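Pectate lyase (Cellvibrio cellulosa, PDB 1GXM) cleaves polygalacturonate (pectate) chains by anti-beta-elimination, this chain being the family 10 polysaccharide lyase catalytic module of a longer protein that also has carbohydrate-binding modules. Local coordinates at residues T15-P20 / A326-Y331; E218-L223 / T320-F325; V143-A148 / M227-T232; A22-N27 / M137-T142. All coordinates share one frame; numbering follows the deposited sequence.

Contact 1 (T15-P20 / A326-Y331)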
loop_
_atom_site.group_PDB
_atom_site.type_symbol
_atom_site.label_atom_id
_atom_site.label_comp_id
_atom_site.label_asym_id
_atom_site.label_seq_id
_atom_site.Cartn_x
_atom_site.Cartn_y
_atom_site.Cartn_z
ATOM N N THR A 15 -3.839 16.586 -9.452
ATOM C CA THR A 15 -5.018 15.852 -9.873
ATOM C C THR A 15 -5.020 14.439 -9.305
ATOM O O THR A 15 -3.973 13.821 -9.132
ATOM C CB THR A 15 -5.121 15.814 -11.408
ATOM O OG1 THR A 15 -6.365 15.217 -11.787
ATOM C CG2 THR A 15 -4.047 14.916 -12.032
ATOM N N LEU A 16 -6.209 13.946 -9.010
ATOM C CA LEU A 16 -6.385 12.563 -8.617
ATOM C C LEU A 16 -6.658 11.683 -9.834
ATOM O O LEU A 16 -6.692 10.461 -9.721
ATOM C CB LEU A 16 -7.521 12.440 -7.607
ATOM C CG LEU A 16 -7.264 13.095 -6.248
ATOM C CD1 LEU A 16 -8.558 13.104 -5.430
ATOM C CD2 LEU A 16 -6.129 12.413 -5.474
ATOM N N ASP A 17 -6.856 12.309 -10.991
ATOM C CA ASP A 17 -7.068 11.574 -12.231
ATOM C C ASP A 17 -5.789 10.860 -12.659
ATOM O O ASP A 17 -4.804 11.498 -13.008
ATOM C CB ASP A 17 -7.518 12.518 -13.349
ATOM C CG ASP A 17 -7.905 11.771 -14.623
ATOM O OD1 ASP A 17 -8.593 10.744 -14.508
ATOM O OD2 ASP A 17 -7.570 12.134 -15.778
ATOM N N GLY A 18 -5.835 9.533 -12.645
ATOM C CA GLY A 18 -4.682 8.694 -12.926
ATOM C C GLY A 18 -3.864 8.282 -11.706
ATOM O O GLY A 18 -2.884 7.574 -11.821
ATOM N N ASN A 19 -4.254 8.746 -10.530
ATOM C CA ASN A 19 -3.500 8.420 -9.333
ATOM C C ASN A 19 -3.809 6.984 -8.932
ATOM O O ASN A 19 -4.966 6.645 -8.713
ATOM C CB ASN A 19 -3.850 9.380 -8.210
ATOM C CG ASN A 19 -3.095 9.074 -6.935
ATOM O OD1 ASN A 19 -3.208 7.986 -6.384
ATOM N ND2 ASN A 19 -2.334 10.046 -6.450
ATOM N N PRO A 20 -2.803 6.121 -8.878
ATOM C CA PRO A 20 -3.049 4.701 -8.603
ATOM C C PRO A 20 -3.824 4.417 -7.320
ATOM O O PRO A 20 -4.631 3.489 -7.257
ATOM C CB PRO A 20 -1.638 4.113 -8.531
ATOM C CG PRO A 20 -0.841 4.990 -9.365
ATOM C CD PRO A 20 -1.383 6.362 -9.191
ATOM N N ALA A 326 3.486 10.660 -12.943
ATOM C CA ALA A 326 4.372 11.774 -12.638
ATOM C C ALA A 326 4.587 12.666 -13.853
ATOM O O ALA A 326 4.618 13.874 -13.732
ATOM C CB ALA A 326 5.680 11.284 -12.133
ATOM N N GLN A 327 4.734 12.063 -15.023
ATOM C CA GLN A 327 4.938 12.827 -16.254
ATOM C C GLN A 327 3.719 13.715 -16.498
ATOM O O GLN A 327 3.849 14.890 -16.827
ATOM C CB GLN A 327 5.167 11.887 -17.439
ATOM C CG GLN A 327 5.628 12.601 -18.721
ATOM C CD GLN A 327 4.494 13.174 -19.567
ATOM O OE1 GLN A 327 3.303 13.000 -19.258
ATOM N NE2 GLN A 327 4.862 13.858 -20.649
ATOM N N LYS A 328 2.538 13.132 -16.347
ATOM C CA LYS A 328 1.264 13.818 -16.554
ATOM C C LYS A 328 1.185 15.085 -15.688
ATOM O O LYS A 328 0.733 16.140 -16.151
ATOM C CB LYS A 328 0.114 12.855 -16.221
ATOM C CG LYS A 328 -1.340 13.306 -16.507
ATOM C CD LYS A 328 -2.306 12.511 -15.581
ATOM C CE LYS A 328 -3.551 11.953 -16.246
ATOM N NZ LYS A 328 -4.788 12.696 -15.861
ATOM N N VAL A 329 1.630 14.996 -14.436
ATOM C CA VAL A 329 1.512 16.117 -13.492
ATOM C C VAL A 329 2.757 17.005 -13.423
ATOM O O VAL A 329 2.797 17.945 -12.621
ATOM C CB VAL A 329 1.143 15.647 -12.065
ATOM C CG1 VAL A 329 -0.108 14.814 -12.081
ATOM C CG2 VAL A 329 2.297 14.886 -11.408
ATOM N N GLY A 330 3.769 16.720 -14.235
ATOM C CA GLY A 330 4.968 17.553 -14.317
ATOM C C GLY A 330 6.062 17.252 -13.297
ATOM O O GLY A 330 6.934 18.079 -13.035
ATOM N N TYR A 331 6.024 16.059 -12.716
ATOM C CA TYR A 331 6.998 15.634 -11.707
ATOM C C TYR A 331 8.128 14.763 -12.247
ATOM O O TYR A 331 8.939 14.234 -11.474
ATOM C CB TYR A 331 6.272 14.889 -10.587
ATOM C CG TYR A 331 5.770 15.775 -9.469
ATOM C CD1 TYR A 331 5.461 17.124 -9.667
ATOM C CD2 TYR A 331 5.586 15.254 -8.219
ATOM C CE1 TYR A 331 5.004 17.902 -8.612
ATOM C CE2 TYR A 331 5.126 16.000 -7.191
ATOM C CZ TYR A 331 4.840 17.328 -7.379
ATOM O OH TYR A 331 4.389 18.042 -6.305
#

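Contact 2 (E218-L223 / T320-F325)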
loop_
_atom_site.group_PDB
_atom_site.type_symbol
_atom_site.label_atom_id
_atom_site.label_comp_id
_atom_site.label_asym_id
_atom_site.label_seq_id
_atom_site.Cartn_x
_atom_site.Cartn_y
_atom_site.Cartn_z
ATOM N N GLU A 218 6.197 -1.826 -3.759
ATOM C CA GLU A 218 5.354 -1.090 -2.812
ATOM C C GLU A 218 5.592 0.396 -2.838
ATOM O O GLU A 218 4.754 1.156 -2.372
ATOM C CB GLU A 218 5.524 -1.613 -1.378
ATOM C CG GLU A 218 5.350 -3.110 -1.235
ATOM C CD GLU A 218 3.995 -3.635 -1.654
ATOM O OE1 GLU A 218 3.063 -2.861 -1.916
ATOM O OE2 GLU A 218 3.869 -4.861 -1.680
ATOM N N SER A 219 6.718 0.825 -3.379
ATOM C CA SER A 219 7.026 2.239 -3.343
ATOM C C SER A 219 6.131 3.037 -4.278
ATOM O O SER A 219 5.938 4.210 -4.061
ATOM C CB SER A 219 8.487 2.465 -3.637
ATOM O OG SER A 219 9.265 1.990 -2.564
ATOM N N VAL A 220 5.534 2.390 -5.275
ATOM C CA VAL A 220 4.593 3.043 -6.186
ATOM C C VAL A 220 3.413 3.610 -5.409
ATOM O O VAL A 220 3.071 4.786 -5.519
ATOM C CB VAL A 220 4.066 2.049 -7.221
ATOM C CG1 VAL A 220 2.985 2.678 -8.090
ATOM C CG2 VAL A 220 5.212 1.503 -8.064
ATOM N N GLY A 221 2.800 2.773 -4.584
ATOM C CA GLY A 221 1.627 3.188 -3.847
ATOM C C GLY A 221 1.943 4.255 -2.830
ATOM O O GLY A 221 1.106 5.105 -2.532
ATOM N N VAL A 222 3.131 4.199 -2.252
ATOM C CA VAL A 222 3.527 5.228 -1.287
ATOM C C VAL A 222 3.603 6.572 -2.007
ATOM O O VAL A 222 3.099 7.584 -1.539
ATOM C CB VAL A 222 4.872 4.903 -0.638
ATOM C CG1 VAL A 222 5.265 6.022 0.311
ATOM C CG2 VAL A 222 4.814 3.595 0.129
ATOM N N LEU A 223 4.252 6.589 -3.161
ATOM C CA LEU A 223 4.305 7.802 -3.969
ATOM C C LEU A 223 2.920 8.281 -4.378
ATOM O O LEU A 223 2.615 9.458 -4.329
ATOM C CB LEU A 223 5.189 7.596 -5.188
ATOM C CG LEU A 223 6.654 7.430 -4.833
ATOM C CD1 LEU A 223 7.455 6.916 -6.031
ATOM C CD2 LEU A 223 7.287 8.710 -4.321
ATOM N N THR A 320 6.100 1.800 -14.382
ATOM C CA THR A 320 5.383 2.411 -15.503
ATOM C C THR A 320 4.287 3.325 -15.042
ATOM O O THR A 320 4.198 4.476 -15.461
ATOM C CB THR A 320 4.856 1.312 -16.416
ATOM O OG1 THR A 320 5.996 0.598 -16.905
ATOM C CG2 THR A 320 4.130 1.886 -17.646
ATOM N N SER A 321 3.453 2.830 -14.157
ATOM C CA SER A 321 2.265 3.569 -13.770
ATOM C C SER A 321 2.642 4.889 -13.071
ATOM O O SER A 321 2.103 5.951 -13.383
ATOM C CB SER A 321 1.366 2.711 -12.892
ATOM O OG SER A 321 1.976 2.403 -11.682
ATOM N N ILE A 322 3.571 4.831 -12.134
ATOM C CA ILE A 322 3.895 6.036 -11.386
ATOM C C ILE A 322 4.693 7.011 -12.215
ATOM O O ILE A 322 4.543 8.207 -12.067
ATOM C CB ILE A 322 4.601 5.718 -10.038
ATOM C CG1 ILE A 322 4.431 6.885 -9.063
ATOM C CG2 ILE A 322 6.046 5.328 -10.218
ATOM C CD1 ILE A 322 3.014 7.082 -8.584
ATOM N N ILE A 323 5.536 6.503 -13.101
ATOM C CA ILE A 323 6.335 7.369 -13.972
ATOM C C ILE A 323 5.428 8.109 -14.932
ATOM O O ILE A 323 5.560 9.320 -15.111
ATOM C CB ILE A 323 7.385 6.544 -14.733
ATOM C CG1 ILE A 323 8.459 6.101 -13.744
ATOM C CG2 ILE A 323 7.965 7.338 -15.905
ATOM C CD1 ILE A 323 9.403 5.099 -14.320
ATOM N N ASN A 324 4.472 7.403 -15.509
ATOM C CA ASN A 324 3.579 8.033 -16.466
ATOM C C ASN A 324 2.690 9.044 -15.776
ATOM O O ASN A 324 2.409 10.104 -16.319
ATOM C CB ASN A 324 2.745 7.002 -17.220
ATOM C CG ASN A 324 3.572 6.210 -18.231
ATOM O OD1 ASN A 324 3.149 5.149 -18.682
ATOM N ND2 ASN A 324 4.766 6.697 -18.543
ATOM N N PHE A 325 2.255 8.730 -14.563
ATOM C CA PHE A 325 1.438 9.662 -13.790
ATOM C C PHE A 325 2.261 10.874 -13.408
ATOM O O PHE A 325 1.795 12.011 -13.561
ATOM C CB PHE A 325 0.874 8.989 -12.544
ATOM C CG PHE A 325 0.009 9.885 -11.717
ATOM C CD1 PHE A 325 -1.104 10.483 -12.265
ATOM C CD2 PHE A 325 0.314 10.136 -10.401
ATOM C CE1 PHE A 325 -1.895 11.318 -11.505
ATOM C CE2 PHE A 325 -0.486 10.950 -9.644
ATOM C CZ PHE A 325 -1.577 11.549 -10.200
#

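Contact 3 (V143-A148 / M227-T232)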
loop_
_atom_site.group_PDB
_atom_site.type_symbol
_atom_site.label_atom_id
_atom_site.label_comp_id
_atom_site.label_asym_id
_atom_site.label_seq_id
_atom_site.Cartn_x
_atom_site.Cartn_y
_atom_site.Cartn_z
ATOM N N VAL A 143 -7.503 6.024 2.207
ATOM C CA VAL A 143 -8.890 5.937 2.671
ATOM C C VAL A 143 -9.142 7.027 3.709
ATOM O O VAL A 143 -10.143 7.760 3.636
ATOM C CB VAL A 143 -9.207 4.562 3.265
ATOM C CG1 VAL A 143 -10.581 4.580 3.898
ATOM C CG2 VAL A 143 -9.131 3.487 2.203
ATOM N N LEU A 144 -8.264 7.117 4.693
ATOM C CA LEU A 144 -8.440 8.118 5.751
ATOM C C LEU A 144 -8.406 9.526 5.177
ATOM O O LEU A 144 -9.133 10.394 5.627
ATOM C CB LEU A 144 -7.400 7.944 6.853
ATOM C CG LEU A 144 -7.569 6.660 7.662
ATOM C CD1 LEU A 144 -6.374 6.508 8.571
ATOM C CD2 LEU A 144 -8.863 6.658 8.449
ATOM N N ASP A 145 -7.556 9.754 4.190
ATOM C CA ASP A 145 -7.483 11.059 3.544
ATOM C C ASP A 145 -8.746 11.375 2.769
ATOM O O ASP A 145 -9.221 12.492 2.807
ATOM C CB ASP A 145 -6.285 11.142 2.634
ATOM C CG ASP A 145 -6.170 12.471 1.978
ATOM O OD1 ASP A 145 -5.797 13.463 2.658
ATOM O OD2 ASP A 145 -6.433 12.595 0.772
ATOM N N PHE A 146 -9.299 10.405 2.064
ATOM C CA PHE A 146 -10.557 10.623 1.384
ATOM C C PHE A 146 -11.649 10.932 2.419
ATOM O O PHE A 146 -12.461 11.839 2.221
ATOM C CB PHE A 146 -10.928 9.424 0.525
ATOM C CG PHE A 146 -10.378 9.488 -0.872
ATOM C CD1 PHE A 146 -9.030 9.686 -1.095
ATOM C CD2 PHE A 146 -11.215 9.348 -1.962
ATOM C CE1 PHE A 146 -8.537 9.745 -2.370
ATOM C CE2 PHE A 146 -10.721 9.384 -3.240
ATOM C CZ PHE A 146 -9.378 9.604 -3.451
ATOM N N ALA A 147 -11.648 10.211 3.539
ATOM C CA ALA A 147 -12.630 10.445 4.588
ATOM C C ALA A 147 -12.434 11.855 5.131
ATOM O O ALA A 147 -13.397 12.626 5.274
ATOM C CB ALA A 147 -12.483 9.405 5.683
ATOM N N ALA A 148 -11.186 12.223 5.402
ATOM C CA ALA A 148 -10.874 13.531 5.993
ATOM C C ALA A 148 -11.314 14.680 5.111
ATOM O O ALA A 148 -11.637 15.775 5.605
ATOM C CB ALA A 148 -9.384 13.653 6.276
ATOM N N MET A 227 1.206 11.835 -3.448
ATOM C CA MET A 227 0.713 12.689 -4.494
ATOM C C MET A 227 -0.745 13.114 -4.283
ATOM O O MET A 227 -1.208 13.999 -4.996
ATOM C CB MET A 227 0.918 12.021 -5.849
ATOM C CG MET A 227 2.370 12.000 -6.228
ATOM S SD MET A 227 2.755 11.018 -7.656
ATOM C CE MET A 227 2.598 12.195 -8.981
ATOM N N THR A 228 -1.449 12.515 -3.324
ATOM C CA THR A 228 -2.787 12.979 -2.965
ATOM C C THR A 228 -2.711 14.130 -1.952
ATOM O O THR A 228 -3.718 14.781 -1.693
ATOM C CB THR A 228 -3.677 11.875 -2.343
ATOM O OG1 THR A 228 -3.186 11.536 -1.031
ATOM C CG2 THR A 228 -3.718 10.568 -3.183
ATOM N N GLN A 229 -1.553 14.330 -1.340
ATOM C CA GLN A 229 -1.401 15.293 -0.254
ATOM C C GLN A 229 -1.075 16.679 -0.762
ATOM O O GLN A 229 -0.592 16.844 -1.883
ATOM C CB GLN A 229 -0.311 14.819 0.706
ATOM C CG GLN A 229 -0.669 13.525 1.375
ATOM C CD GLN A 229 -1.989 13.669 2.126
ATOM O OE1 GLN A 229 -2.044 14.371 3.130
ATOM N NE2 GLN A 229 -3.051 13.064 1.614
ATOM N N PRO A 230 -1.370 17.695 0.057
ATOM C CA PRO A 230 -0.869 19.028 -0.255
ATOM C C PRO A 230 0.623 18.948 -0.487
ATOM O O PRO A 230 1.348 18.413 0.350
ATOM C CB PRO A 230 -1.192 19.829 1.012
ATOM C CG PRO A 230 -2.340 19.144 1.631
ATOM C CD PRO A 230 -2.134 17.690 1.316
ATOM N N GLN A 231 1.047 19.443 -1.637
ATOM C CA GLN A 231 2.436 19.331 -2.060
ATOM C C GLN A 231 3.294 20.423 -1.426
ATOM O O GLN A 231 3.683 21.375 -2.065
ATOM C CB GLN A 231 2.546 19.350 -3.576
ATOM C CG GLN A 231 1.858 18.179 -4.247
ATOM C CD GLN A 231 2.508 16.852 -3.907
ATOM O OE1 GLN A 231 3.645 16.595 -4.307
ATOM N NE2 GLN A 231 1.793 16.016 -3.167
ATOM N N THR A 232 3.623 20.226 -0.172
ATOM C CA THR A 232 4.549 21.106 0.509
ATOM C C THR A 232 5.907 20.979 -0.173
ATOM O O THR A 232 6.155 20.035 -0.939
ATOM C CB THR A 232 4.703 20.720 1.991
ATOM O OG1 THR A 232 5.343 19.444 2.099
ATOM C CG2 THR A 232 3.366 20.531 2.703
HETATM O O HOH W 1 -5.629 15.131 0.128
#

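Contact 4 (A22-N27 / M137-T142)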
loop_
_atom_site.group_PDB
_atom_site.type_symbol
_atom_site.label_atom_id
_atom_site.label_comp_id
_atom_site.label_asym_id
_atom_site.label_seq_id
_atom_site.Cartn_x
_atom_site.Cartn_y
_atom_site.Cartn_z
ATOM N N ALA A 22 -5.957 6.506 -5.750
ATOM C CA ALA A 22 -7.316 6.948 -5.973
ATOM C C ALA A 22 -8.064 5.943 -6.854
ATOM O O ALA A 22 -9.247 5.664 -6.630
ATOM C CB ALA A 22 -7.318 8.300 -6.646
ATOM N N ASN A 23 -7.383 5.396 -7.853
ATOM C CA ASN A 23 -8.000 4.401 -8.720
ATOM C C ASN A 23 -8.364 3.165 -7.893
ATOM O O ASN A 23 -9.445 2.583 -8.037
ATOM C CB ASN A 23 -7.063 4.000 -9.846
ATOM C CG ASN A 23 -6.963 5.033 -10.953
ATOM O OD1 ASN A 23 -6.047 4.970 -11.783
ATOM N ND2 ASN A 23 -7.887 5.963 -10.989
ATOM N N TRP A 24 -7.459 2.746 -7.020
ATOM C CA TRP A 24 -7.742 1.613 -6.162
ATOM C C TRP A 24 -8.995 1.878 -5.317
ATOM O O TRP A 24 -9.883 1.029 -5.181
ATOM C CB TRP A 24 -6.542 1.278 -5.246
ATOM C CG TRP A 24 -6.989 0.371 -4.191
ATOM C CD1 TRP A 24 -7.133 -0.977 -4.289
ATOM C CD2 TRP A 24 -7.485 0.746 -2.922
ATOM N NE1 TRP A 24 -7.687 -1.465 -3.138
ATOM C CE2 TRP A 24 -7.911 -0.426 -2.280
ATOM C CE3 TRP A 24 -7.606 1.967 -2.235
ATOM C CZ2 TRP A 24 -8.457 -0.418 -1.003
ATOM C CZ3 TRP A 24 -8.145 1.961 -0.961
ATOM C CH2 TRP A 24 -8.569 0.787 -0.375
ATOM N N LEU A 25 -9.071 3.058 -4.727
ATOM C CA LEU A 25 -10.156 3.359 -3.799
ATOM C C LEU A 25 -11.481 3.387 -4.557
ATOM O O LEU A 25 -12.487 2.822 -4.140
ATOM C CB LEU A 25 -9.906 4.689 -3.123
ATOM C CG LEU A 25 -10.843 5.040 -1.964
ATOM C CD1 LEU A 25 -10.121 5.917 -0.947
ATOM C CD2 LEU A 25 -12.111 5.742 -2.474
ATOM N N ASN A 26 -11.485 4.065 -5.681
ATOM C CA ASN A 26 -12.729 4.161 -6.422
ATOM C C ASN A 26 -13.196 2.803 -6.901
ATOM O O ASN A 26 -14.393 2.524 -6.889
ATOM C CB ASN A 26 -12.617 5.201 -7.531
ATOM C CG ASN A 26 -12.691 6.626 -6.972
ATOM O OD1 ASN A 26 -13.624 6.969 -6.224
ATOM N ND2 ASN A 26 -11.697 7.446 -7.292
ATOM N N ASN A 27 -12.267 1.936 -7.281
ATOM C CA ASN A 27 -12.620 0.560 -7.625
ATOM C C ASN A 27 -13.201 -0.202 -6.445
ATOM O O ASN A 27 -14.131 -0.998 -6.602
ATOM C CB ASN A 27 -11.397 -0.178 -8.084
ATOM C CG ASN A 27 -11.098 0.071 -9.549
ATOM O OD1 ASN A 27 -9.964 -0.101 -10.001
ATOM N ND2 ASN A 27 -12.078 0.610 -10.268
ATOM N N MET A 137 -0.292 0.315 4.185
ATOM C CA MET A 137 -0.249 1.600 4.838
ATOM C C MET A 137 -0.645 2.723 3.885
ATOM O O MET A 137 -1.385 3.622 4.257
ATOM C CB MET A 137 1.117 1.863 5.444
ATOM C CG MET A 137 1.210 3.181 6.157
ATOM S SD MET A 137 2.648 3.258 7.223
ATOM C CE MET A 137 2.588 4.966 7.637
ATOM N N ALA A 138 -0.122 2.704 2.670
ATOM C CA ALA A 138 -0.391 3.786 1.751
ATOM C C ALA A 138 -1.868 3.868 1.421
ATOM O O ALA A 138 -2.429 4.954 1.358
ATOM C CB ALA A 138 0.418 3.640 0.479
ATOM N N TYR A 139 -2.522 2.737 1.204
ATOM C CA TYR A 139 -3.912 2.785 0.777
ATOM C C TYR A 139 -4.810 3.007 1.982
ATOM O O TYR A 139 -5.838 3.632 1.843
ATOM C CB TYR A 139 -4.313 1.555 -0.037
ATOM C CG TYR A 139 -3.753 1.529 -1.449
ATOM C CD1 TYR A 139 -2.822 2.470 -1.912
ATOM C CD2 TYR A 139 -4.128 0.515 -2.306
ATOM C CE1 TYR A 139 -2.310 2.396 -3.211
ATOM C CE2 TYR A 139 -3.628 0.439 -3.581
ATOM C CZ TYR A 139 -2.713 1.387 -4.028
ATOM O OH TYR A 139 -2.211 1.309 -5.307
ATOM N N ALA A 140 -4.407 2.547 3.162
ATOM C CA ALA A 140 -5.138 2.888 4.391
ATOM C C ALA A 140 -5.131 4.394 4.615
ATOM O O ALA A 140 -6.141 4.986 4.967
ATOM C CB ALA A 140 -4.565 2.193 5.573
ATOM N N LEU A 141 -3.976 5.013 4.430
ATOM C CA LEU A 141 -3.886 6.456 4.569
ATOM C C LEU A 141 -4.710 7.154 3.517
ATOM O O LEU A 141 -5.264 8.210 3.766
ATOM C CB LEU A 141 -2.440 6.947 4.530
ATOM C CG LEU A 141 -1.589 6.486 5.696
ATOM C CD1 LEU A 141 -0.171 6.892 5.478
ATOM C CD2 LEU A 141 -2.103 7.059 7.003
ATOM N N THR A 142 -4.770 6.588 2.322
ATOM C CA THR A 142 -5.575 7.148 1.246
ATOM C C THR A 142 -7.047 7.132 1.644
ATOM O O THR A 142 -7.765 8.115 1.459
ATOM C CB THR A 142 -5.361 6.367 -0.046
ATOM O OG1 THR A 142 -3.992 6.502 -0.458
ATOM C CG2 THR A 142 -6.181 6.944 -1.214
#

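Contact 1 (T15-P20 / A326-Y331)
Lys-328 reaches across from the last turn of helix 318-329 and sets its ammonium group on Asp-17, in the loop that leads into helix 20-28. Two bonds hold NZ there, both to the same residue. The salt bridge runs from Lys-328 NZ to Asp-17 OD2 at 2.8 Å, with the nitrogen sitting above the carboxylate plane. The second bond joins Lys-328 NZ to the backbone O of Asp-17 at 3.1 Å, again with the donor well above the carbonyl plane. To get there the lysine chain starts extended and then bends at chi3 and chi4 (-135° and -107°), crossing the aspartate side chain at about a right angle.

Apolar contact is slight: Thr-15 CG2 meets Val-329 CG1 at 3.9 Å, one methyl against another. The methyl of Thr-15 is turned to the helix while its hydroxyl, anti to the backbone N (chi1 -174°), swings back to its own loop.

Within the loop, Thr-15 OG1 accepts from the N of Asp-17 at 3.1 Å, an ST turn. A type II beta turn follows from Leu-16 to Asn-19, with Gly-18 at positive phi, and Asn-19 then caps helix 20-28 through its side chain. These local bonds fix the backbone that offers the Asp-17 carbonyl to the lysine.

Across the contact, helix 318-329 closes with a Schellman motif at Gly-330. The Schellman-capped end of the C-terminal helix thus meets the loop whose Asn-19 N-caps helix 20-28, through a salt bridge at the protein surface that joins the two ends of the catalytic module.

Contact 2 (E218-L223 / T320-F325)
This is a partly buried, apolar helix-helix packing in the helical part of the lyase module, its centre about 11 Å from that of the chain: helix 219-226 lies against the C-terminal helix 318-329. The axes of the two short segments come within 9.7 Å and run in nearly the same direction, 29° apart. Ile-322 carries the contact from the C-terminal helix, meeting Val-220 and Leu-223, one turn apart. Its CB lies 4.0 Å from CG1 of Val-220, the two side chains lying antiparallel, flank to flank. Ile-322 CG1 touches Leu-223 CB at 4.0 Å. Because its longer branch points away from the backbone N (chi1 -158°), CD1 rests 3.8 Å from the backbone O of Val-220 and close to Leu-223 CB. Toward the solvent side, Val-220 CG1 has Ser-321 OG as a neighbour at 3.7 Å, a methyl beside a hydroxyl. Phe-246 of helix 233-246 touches Val-220, Leu-223 and Ile-322 alike, so a third helix packs on this cluster. No hydrogen bond crosses between the segments; the two helices are held here by shape and van der Waals contact, with the exclusion of water from the aliphatic branches as the likely driving force.

Contact 3 (V143-A148 / M227-T232)
Gln-229 points an N-H of its amide at the face of the Asp-145 carboxylate, the two planes turned 76° from each other. The pair joins helix 136-148 to the loop linking helices 219-226 and 233-246, a buried polar join in the probable (alpha/alpha) toroid of this family 10 lyase. Gln-229 NE2 donates to Asp-145 OD1 at 3.0 Å. The bond is nearly straight, 172° at the hydrogen, and leaves within the amide plane. The other N-H of the same nitrogen goes to Thr-228 OG1 at 3.1 Å, also in the amide plane. Both protons are therefore used, and the amide cannot easily rotate. A bend at chi2 (-57°) folds the glutamine back to its neighbour for this. Thr-228 OG1 is itself tied to the backbone O of Phe-225. The other carboxylate oxygen, Asp-145 OD2, has its strongest partner in Arg-151, which forms a salt bridge with it and also lies in a cation-pi contact with Phe-146. Such a charge close by would be expected to keep the aspartate ionised. Beyond the direct bond, one water bridges the segments: it donates to Asp-145 OD2 at 2.7 Å and to the backbone O of Thr-228 at 2.7 Å.

Contact 4 (A22-N27 / M137-T142)
Trp-24, on helix 20-28, packs its indole against the ring of Tyr-139 on helix 136-148. Contact starts at CB of the tryptophan, which is 3.5 Å from Tyr-139 CE2. The next atom, Trp-24 CG, is closer still, 3.4 Å from the same CE2, and Tyr-139 CD2 is just as near. The chi1 of 166° puts the indole opposite the backbone N and carries it across to the neighbouring helix. Trp-24 CD2 then sits 3.4 Å from Tyr-139 CD2, the atom that lies over one indole face, offset toward the rim. The five-membered ring and the phenol form an offset stack, centroids 4.6 Å apart and planes tilted by 28°. Farther along, CE3 and CZ3 pass to the tyrosine CB, which makes a CH-pi contact over the face of the six-membered ring, 4.1 Å from its centroid. Ile-77 of helix 77-90 touches both aromatic side chains.

Beside the rings, Leu-25 CD1 approaches the CG2 methyl of Thr-142 at 4.1 Å. Thr-142 OG1 turns back into its own helix and donates to the backbone O of Ala-138, an oxygen that also accepts from Thr-142 N on the opposite face of its plane. The threonine hydroxyl is thus satisfied within the helix, leaving a methyl for the interface. What joins helices 20-28 and 136-148 here is dispersion between aromatic and aliphatic surfaces, with no hydrogen bond passing between the two segments.

How the contacts relate
Contacts 3 and 4 are buried, contact 2 is partly so, and contact 1 lies at the surface. Contacts 1 and 2 share helix 318-329, where Phe-325 of contact 2 packs on the backbone of the 15-20 loop. Contacts 3 and 4 share helix 136-148; there Leu-25 touches Phe-146 and Val-143. Met-227 of contact 3 lies against both Phe-325 and Val-329, Gln-231 OE1 has a probable hydrogen bond with Tyr-331 OH of contact 1, and contact 4 meets contact 2 where Ala-138 packs on Gly-221. Charge and polarity do not simply follow depth: a salt bridge serves the surface, an amide-carboxylate pair with water a buried join, while contacts 2 and 4 are aliphatic and mainly aromatic respectively.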